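Arginine--tRNA ligase (Campylobacter jejuni, PDB 3FNR) catalyses the ATP-dependent attachment of L-arginine to tRNA(Arg), releasing AMP and diphosphate, as a monomeric class I aminoacyl-tRNA synthetase. Local coordinates at residues N9-T23 with K430-A442. The protein carries 1 engineered substitution. Sequence-based numbering, arbitrary orientation.
Sequences NELANQALTNPNDFT and KLFSLVALSIKTA
Lys430 and Leu16 interlock as knobs into holes where helix 5-17, at the start of a chain that runs on to strand 31-35 of the class I catalytic domain, packs on helix 425-445 of the DALR anticodon-binding domain. The axes of 9-17 and 430-442 cross at 57° and come within 10.5 Å. Lys430 runs out fully extended, its CG anti to the backbone N (chi1 -169°), and crosses the two asparagine side chains at about a right angle. NZ donates to Asn9 OD1 at 2.6 Å and to Asn13 OD1 at 2.7 Å. It lies 40° out of the Asn13 amide plane. The carbonyls of Met362 and Ala364 also accept from NZ. Four oxygens thus face three protons, so at least one bond must be shared or weak.

Leu16 fills the hollow between Lys430, Ser433, Leu434 and Leu437. Its CD2 comes within 3.4 Å of Ser433 OG, which is turned back to donate to Lys430 O. Ala15 CB meets Leu434 CD1 at 3.8 Å.

A 3-10 turn at 19-21 follows, and the first bond of the Phe22 side chain is directed toward helix 430-442. Leu437 CD2 makes an off-centre CH-pi contact, 4.2 Å from the Phe22 ring centroid. Ser438 OG, hydrogen-bonded to Ala380 O, and Thr441 OG1 lie at the ring edge. Thr23 CG2 covers one ring face, while Thr23 OG1 touches Thr441 CG2 at 3.5 Å.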
ATOM      1  N   ASN A   9      -8.954   4.423  34.149  1.00 35.95           N
ATOM      2  CA  ASN A   9      -7.655   4.847  34.676  1.00 38.78           C
ATOM      3  C   ASN A   9      -6.669   3.686  34.725  1.00 39.55           C
ATOM      4  O   ASN A   9      -5.497   3.856  34.406  1.00 43.48           O
ATOM      5  CB  ASN A   9      -7.789   5.465  36.069  1.00 39.13           C
ATOM      6  CG  ASN A   9      -6.479   6.014  36.593  1.00 42.86           C
ATOM      7  OD1 ASN A   9      -5.828   6.836  35.943  1.00 35.76           O
ATOM      8  ND2 ASN A   9      -6.087   5.564  37.775  1.00 41.99           N
ATOM      9  N   GLU A  10      -7.150   2.506  35.113  1.00 42.54           N
ATOM     10  CA  GLU A  10      -6.307   1.315  35.121  1.00 46.45           C
ATOM     11  C   GLU A  10      -5.817   0.966  33.721  1.00 44.29           C
ATOM     12  O   GLU A  10      -4.636   0.676  33.535  1.00 46.94           O
ATOM     13  CB  GLU A  10      -7.000   0.122  35.793  1.00 47.08           C
ATOM     14  CG  GLU A  10      -6.932   0.147  37.328  1.00 51.98           C
ATOM     15  CD  GLU A  10      -5.579   0.612  37.865  1.00 64.21           C
ATOM     16  OE1 GLU A  10      -4.556  -0.073  37.623  1.00 70.39           O
ATOM     17  OE2 GLU A  10      -5.543   1.670  38.533  1.00 61.62           O
ATOM     18  N   LEU A  11      -6.723   1.035  32.745  1.00 44.17           N
ATOM     19  CA  LEU A  11      -6.370   0.864  31.329  1.00 39.58           C
ATOM     20  C   LEU A  11      -5.378   1.925  30.861  1.00 38.62           C
ATOM     21  O   LEU A  11      -4.444   1.620  30.110  1.00 43.18           O
ATOM     22  CB  LEU A  11      -7.621   0.883  30.442  1.00 39.73           C
ATOM     23  CG  LEU A  11      -8.610  -0.287  30.538  1.00 45.49           C
ATOM     24  CD1 LEU A  11      -9.651  -0.178  29.434  1.00 43.10           C
ATOM     25  CD2 LEU A  11      -7.912  -1.648  30.463  1.00 48.67           C
ATOM     26  N   ALA A  12      -5.576   3.162  31.318  1.00 39.27           N
ATOM     27  CA  ALA A  12      -4.659   4.263  31.018  1.00 38.55           C
ATOM     28  C   ALA A  12      -3.273   3.976  31.576  1.00 40.93           C
ATOM     29  O   ALA A  12      -2.275   4.165  30.882  1.00 44.10           O
ATOM     30  CB  ALA A  12      -5.193   5.574  31.549  1.00 36.90           C
ATOM     31  N   ASN A  13      -3.216   3.480  32.811  1.00 42.89           N
ATOM     32  CA  ASN A  13      -1.946   3.110  33.430  1.00 43.43           C
ATOM     33  C   ASN A  13      -1.221   2.000  32.677  1.00 45.73           C
ATOM     34  O   ASN A  13      -0.005   2.048  32.535  1.00 48.30           O
ATOM     35  CB  ASN A  13      -2.149   2.700  34.885  1.00 42.23           C
ATOM     36  CG  ASN A  13      -2.285   3.890  35.817  1.00 42.24           C
ATOM     37  OD1 ASN A  13      -1.853   5.001  35.501  1.00 42.77           O
ATOM     38  ND2 ASN A  13      -2.878   3.658  36.980  1.00 43.76           N
ATOM     39  N   GLN A  14      -1.970   1.015  32.189  1.00 44.81           N
ATOM     40  CA  GLN A  14      -1.391  -0.095  31.423  1.00 47.36           C
ATOM     41  C   GLN A  14      -0.847   0.362  30.076  1.00 45.59           C
ATOM     42  O   GLN A  14       0.232  -0.066  29.656  1.00 47.87           O
ATOM     43  CB  GLN A  14      -2.419  -1.204  31.227  1.00 50.68           C
ATOM     44  CG  GLN A  14      -2.733  -1.962  32.515  1.00 66.76           C
ATOM     45  CD  GLN A  14      -4.060  -2.694  32.468  1.00 80.30           C
ATOM     46  OE1 GLN A  14      -4.697  -2.913  33.505  1.00 83.49           O
ATOM     47  NE2 GLN A  14      -4.491  -3.076  31.263  1.00 84.46           N
ATOM     48  N   ALA A  15      -1.605   1.235  29.418  1.00 38.95           N
ATOM     49  CA  ALA A  15      -1.221   1.827  28.152  1.00 39.96           C
ATOM     50  C   ALA A  15       0.038   2.671  28.285  1.00 41.49           C
ATOM     51  O   ALA A  15       0.939   2.584  27.456  1.00 38.70           O
ATOM     52  CB  ALA A  15      -2.362   2.676  27.619  1.00 35.19           C
ATOM     53  N   LEU A  16       0.100   3.483  29.339  1.00 42.29           N
ATOM     54  CA  LEU A  16       1.200   4.430  29.509  1.00 43.44           C
ATOM     55  C   LEU A  16       2.482   3.816  30.093  1.00 46.26           C
ATOM     56  O   LEU A  16       3.570   4.364  29.901  1.00 45.74           O
ATOM     57  CB  LEU A  16       0.750   5.638  30.340  1.00 40.73           C
ATOM     58  CG  LEU A  16      -0.369   6.511  29.762  1.00 39.54           C
ATOM     59  CD1 LEU A  16      -0.952   7.383  30.864  1.00 33.54           C
ATOM     60  CD2 LEU A  16       0.118   7.354  28.588  1.00 40.89           C
ATOM     61  N   THR A  17       2.349   2.701  30.810  1.00 47.12           N
ATOM     62  CA  THR A  17       3.504   1.993  31.376  1.00 50.48           C
ATOM     63  C   THR A  17       4.286   1.278  30.268  1.00 53.48           C
ATOM     64  O   THR A  17       5.517   1.216  30.306  1.00 58.37           O
ATOM     65  CB  THR A  17       3.073   1.000  32.488  1.00 53.12           C
ATOM     66  OG1 THR A  17       2.314   1.702  33.481  1.00 53.77           O
ATOM     67  CG2 THR A  17       4.278   0.340  33.170  1.00 56.51           C
ATOM     68  N   ASN A  18       3.571   0.760  29.272  1.00 53.81           N
ATOM     69  CA  ASN A  18       4.204   0.120  28.113  1.00 54.79           C
ATOM     70  C   ASN A  18       3.686   0.727  26.813  1.00 52.41           C
ATOM     71  O   ASN A  18       2.902   0.085  26.112  1.00 50.65           O
ATOM     72  CB  ASN A  18       3.936  -1.390  28.107  1.00 55.15           C
ATOM     73  CG  ASN A  18       4.097  -2.023  29.477  1.00 62.47           C
ATOM     74  OD1 ASN A  18       5.207  -2.360  29.889  1.00 64.39           O
ATOM     75  ND2 ASN A  18       2.981  -2.198  30.184  1.00 60.40           N
ATOM     76  N   PRO A  19       4.132   1.957  26.476  1.00 50.47           N
ATOM     77  CA  PRO A  19       3.526   2.680  25.356  1.00 50.39           C
ATOM     78  C   PRO A  19       3.683   1.988  24.000  1.00 52.25           C
ATOM     79  O   PRO A  19       2.775   2.060  23.177  1.00 51.76           O
ATOM     80  CB  PRO A  19       4.237   4.036  25.373  1.00 50.46           C
ATOM     81  CG  PRO A  19       5.491   3.816  26.121  1.00 48.61           C
ATOM     82  CD  PRO A  19       5.222   2.729  27.102  1.00 50.79           C
ATOM     83  N   ASN A  20       4.799   1.297  23.784  1.00 51.74           N
ATOM     84  CA  ASN A  20       5.021   0.587  22.523  1.00 53.85           C
ATOM     85  C   ASN A  20       4.110  -0.631  22.307  1.00 53.53           C
ATOM     86  O   ASN A  20       3.934  -1.084  21.177  1.00 55.58           O
ATOM     87  CB  ASN A  20       6.493   0.192  22.375  1.00 56.21           C
ATOM     88  CG  ASN A  20       7.402   1.384  22.064  1.00 64.35           C
ATOM     89  OD1 ASN A  20       8.622   1.282  22.186  1.00 70.20           O
ATOM     90  ND2 ASN A  20       6.816   2.506  21.651  1.00 58.54           N
ATOM     91  N   ASP A  21       3.522  -1.140  23.386  1.00 51.80           N
ATOM     92  CA  ASP A  21       2.640  -2.299  23.310  1.00 51.22           C
ATOM     93  C   ASP A  21       1.148  -1.948  23.301  1.00 49.05           C
ATOM     94  O   ASP A  21       0.302  -2.843  23.219  1.00 49.46           O
ATOM     95  CB  ASP A  21       2.954  -3.269  24.449  1.00 52.82           C
ATOM     96  CG  ASP A  21       4.375  -3.815  24.380  1.00 68.21           C
ATOM     97  OD1 ASP A  21       4.829  -4.399  25.390  1.00 74.79           O
ATOM     98  OD2 ASP A  21       5.040  -3.661  23.324  1.00 69.16           O
ATOM     99  N   PHE A  22       0.843  -0.651  23.386  1.00 46.03           N
ATOM    100  CA  PHE A  22      -0.533  -0.142  23.400  1.00 38.17           C
ATOM    101  C   PHE A  22      -1.253  -0.525  22.113  1.00 38.61           C
ATOM    102  O   PHE A  22      -0.780  -0.203  21.011  1.00 30.98           O
ATOM    103  CB  PHE A  22      -0.533   1.380  23.587  1.00 36.42           C
ATOM    104  CG  PHE A  22      -1.901   2.030  23.493  1.00 37.17           C
ATOM    105  CD1 PHE A  22      -2.927   1.679  24.371  1.00 35.76           C
ATOM    106  CD2 PHE A  22      -2.144   3.024  22.547  1.00 31.21           C
ATOM    107  CE1 PHE A  22      -4.176   2.289  24.296  1.00 35.71           C
ATOM    108  CE2 PHE A  22      -3.386   3.649  22.467  1.00 37.78           C
ATOM    109  CZ  PHE A  22      -4.407   3.280  23.343  1.00 33.01           C
ATOM    110  N   THR A  23      -2.377  -1.222  22.296  1.00 34.20           N
ATOM    111  CA  THR A  23      -3.271  -1.761  21.250  1.00 38.30           C
ATOM    112  C   THR A  23      -2.736  -2.948  20.433  1.00 40.08           C
ATOM    113  O   THR A  23      -3.448  -3.478  19.570  1.00 41.23           O
ATOM    114  CB  THR A  23      -3.872  -0.673  20.313  1.00 42.23           C
ATOM    115  OG1 THR A  23      -2.843  -0.103  19.495  1.00 37.49           O
ATOM    116  CG2 THR A  23      -4.565   0.424  21.115  1.00 38.53           C
ATOM    117  N   LYS A 430      -2.314  13.849  32.050  1.00 36.31           N
ATOM    118  CA  LYS A 430      -2.332  12.390  31.875  1.00 37.56           C
ATOM    119  C   LYS A 430      -3.329  11.998  30.784  1.00 39.92           C
ATOM    120  O   LYS A 430      -3.024  11.158  29.928  1.00 36.35           O
ATOM    121  CB  LYS A 430      -2.663  11.670  33.180  1.00 34.60           C
ATOM    122  CG  LYS A 430      -2.434  10.155  33.133  1.00 38.51           C
ATOM    123  CD  LYS A 430      -2.919   9.476  34.408  1.00 38.71           C
ATOM    124  CE  LYS A 430      -2.991   7.971  34.255  1.00 37.03           C
ATOM    125  NZ  LYS A 430      -3.259   7.310  35.563  1.00 34.15           N
ATOM    126  N   LEU A 431      -4.501  12.629  30.817  1.00 33.40           N
ATOM    127  CA  LEU A 431      -5.477  12.490  29.761  1.00 32.98           C
ATOM    128  C   LEU A 431      -4.819  12.793  28.419  1.00 33.31           C
ATOM    129  O   LEU A 431      -4.889  11.977  27.504  1.00 36.65           O
ATOM    130  CB  LEU A 431      -6.665  13.429  29.986  1.00 31.07           C
ATOM    131  CG  LEU A 431      -7.702  13.486  28.859  1.00 32.89           C
ATOM    132  CD1 LEU A 431      -8.312  12.129  28.618  1.00 38.44           C
ATOM    133  CD2 LEU A 431      -8.792  14.485  29.157  1.00 29.54           C
ATOM    134  N   PHE A 432      -4.160  13.947  28.333  1.00 30.48           N
ATOM    135  CA  PHE A 432      -3.537  14.410  27.092  1.00 37.31           C
ATOM    136  C   PHE A 432      -2.463  13.443  26.612  1.00 34.40           C
ATOM    137  O   PHE A 432      -2.351  13.196  25.411  1.00 38.11           O
ATOM    138  CB  PHE A 432      -2.948  15.814  27.266  1.00 33.86           C
ATOM    139  CG  PHE A 432      -3.976  16.925  27.284  1.00 35.36           C
ATOM    140  CD1 PHE A 432      -3.577  18.237  27.081  1.00 33.67           C
ATOM    141  CD2 PHE A 432      -5.332  16.665  27.493  1.00 39.64           C
ATOM    142  CE1 PHE A 432      -4.497  19.271  27.100  1.00 35.67           C
ATOM    143  CE2 PHE A 432      -6.265  17.696  27.523  1.00 38.82           C
ATOM    144  CZ  PHE A 432      -5.848  18.999  27.323  1.00 38.08           C
ATOM    145  N   SER A 433      -1.707  12.875  27.553  1.00 34.10           N
ATOM    146  CA  SER A 433      -0.615  11.955  27.225  1.00 38.67           C
ATOM    147  C   SER A 433      -1.151  10.705  26.558  1.00 41.01           C
ATOM    148  O   SER A 433      -0.495  10.120  25.696  1.00 47.31           O
ATOM    149  CB  SER A 433       0.197  11.580  28.463  1.00 34.35           C
ATOM    150  OG  SER A 433      -0.509  10.665  29.275  1.00 43.40           O
ATOM    151  N   LEU A 434      -2.364  10.322  26.942  1.00 36.58           N
ATOM    152  CA  LEU A 434      -3.025   9.184  26.340  1.00 41.87           C
ATOM    153  C   LEU A 434      -3.582   9.486  24.941  1.00 38.06           C
ATOM    154  O   LEU A 434      -3.532   8.630  24.059  1.00 41.35           O
ATOM    155  CB  LEU A 434      -4.118   8.687  27.272  1.00 43.03           C
ATOM    156  CG  LEU A 434      -4.685   7.305  26.994  1.00 50.94           C
ATOM    157  CD1 LEU A 434      -3.632   6.212  27.169  1.00 49.89           C
ATOM    158  CD2 LEU A 434      -5.809   7.118  27.949  1.00 52.92           C
ATOM    159  N   VAL A 435      -4.108  10.694  24.748  1.00 37.52           N
ATOM    160  CA  VAL A 435      -4.552  11.167  23.426  1.00 35.50           C
ATOM    161  C   VAL A 435      -3.369  11.235  22.448  1.00 38.69           C
ATOM    162  O   VAL A 435      -3.462  10.764  21.316  1.00 37.41           O
ATOM    163  CB  VAL A 435      -5.268  12.542  23.517  1.00 34.82           C
ATOM    164  CG1 VAL A 435      -5.699  13.048  22.142  1.00 28.67           C
ATOM    165  CG2 VAL A 435      -6.488  12.451  24.449  1.00 34.09           C
ATOM    166  N   ALA A 436      -2.253  11.795  22.907  1.00 37.09           N
ATOM    167  CA  ALA A 436      -1.032  11.844  22.115  1.00 38.13           C
ATOM    168  C   ALA A 436      -0.580  10.441  21.695  1.00 39.16           C
ATOM    169  O   ALA A 436      -0.114  10.252  20.571  1.00 40.53           O
ATOM    170  CB  ALA A 436       0.074  12.557  22.884  1.00 34.24           C
ATOM    171  N   LEU A 437      -0.755   9.470  22.590  1.00 38.06           N
ATOM    172  CA  LEU A 437      -0.336   8.097  22.346  1.00 38.91           C
ATOM    173  C   LEU A 437      -1.191   7.403  21.288  1.00 40.86           C
ATOM    174  O   LEU A 437      -0.654   6.701  20.433  1.00 34.29           O
ATOM    175  CB  LEU A 437      -0.313   7.294  23.652  1.00 42.22           C
ATOM    176  CG  LEU A 437       0.073   5.807  23.597  1.00 42.89           C
ATOM    177  CD1 LEU A 437       1.488   5.593  23.048  1.00 41.65           C
ATOM    178  CD2 LEU A 437      -0.098   5.152  24.950  1.00 40.00           C
ATOM    179  N   SER A 438      -2.507   7.617  21.340  1.00 39.39           N
ATOM    180  CA  SER A 438      -3.428   7.101  20.327  1.00 34.83           C
ATOM    181  C   SER A 438      -3.174   7.713  18.952  1.00 41.73           C
ATOM    182  O   SER A 438      -3.247   7.014  17.942  1.00 40.72           O
ATOM    183  CB  SER A 438      -4.872   7.350  20.739  1.00 37.25           C
ATOM    184  OG  SER A 438      -5.173   6.621  21.915  1.00 41.45           O
ATOM    185  N   ILE A 439      -2.866   9.008  18.918  1.00 38.06           N
ATOM    186  CA  ILE A 439      -2.580   9.694  17.659  1.00 35.25           C
ATOM    187  C   ILE A 439      -1.325   9.084  17.030  1.00 36.29           C
ATOM    188  O   ILE A 439      -1.352   8.651  15.865  1.00 29.80           O
ATOM    189  CB  ILE A 439      -2.464  11.232  17.855  1.00 37.44           C
ATOM    190  CG1 ILE A 439      -3.856  11.829  18.073  1.00 38.36           C
ATOM    191  CG2 ILE A 439      -1.790  11.902  16.659  1.00 30.80           C
ATOM    192  CD1 ILE A 439      -3.865  13.273  18.488  1.00 36.84           C
ATOM    193  N   LYS A 440      -0.271   8.989  17.839  1.00 33.02           N
ATOM    194  CA  LYS A 440       1.023   8.441  17.433  1.00 36.23           C
ATOM    195  C   LYS A 440       0.930   6.986  16.964  1.00 37.52           C
ATOM    196  O   LYS A 440       1.446   6.643  15.899  1.00 42.20           O
ATOM    197  CB  LYS A 440       2.024   8.565  18.589  1.00 36.25           C
ATOM    198  CG  LYS A 440       3.393   7.986  18.294  1.00 43.13           C
ATOM    199  CD  LYS A 440       4.463   8.712  19.078  1.00 56.80           C
ATOM    200  CE  LYS A 440       4.934   7.907  20.260  1.00 61.12           C
ATOM    201  NZ  LYS A 440       6.024   6.994  19.831  1.00 61.29           N
ATOM    202  N   THR A 441       0.280   6.146  17.767  1.00 35.84           N
ATOM    203  CA  THR A 441       0.057   4.749  17.422  1.00 34.86           C
ATOM    204  C   THR A 441      -0.668   4.606  16.077  1.00 35.99           C
ATOM    205  O   THR A 441      -0.112   4.032  15.144  1.00 35.84           O
ATOM    206  CB  THR A 441      -0.700   4.009  18.546  1.00 39.95           C
ATOM    207  OG1 THR A 441       0.054   4.110  19.766  1.00 39.01           O
ATOM    208  CG2 THR A 441      -0.916   2.535  18.193  1.00 35.89           C
ATOM    209  N   ALA A 442      -1.876   5.159  15.972  1.00 36.66           N
ATOM    210  CA  ALA A 442      -2.686   5.027  14.761  1.00 36.00           C
ATOM    211  C   ALA A 442      -1.971   5.575  13.526  1.00 37.14           C
ATOM    212  O   ALA A 442      -1.952   4.916  12.476  1.00 34.74           O
ATOM    213  CB  ALA A 442      -4.028   5.704  14.940  1.00 34.54           C
TER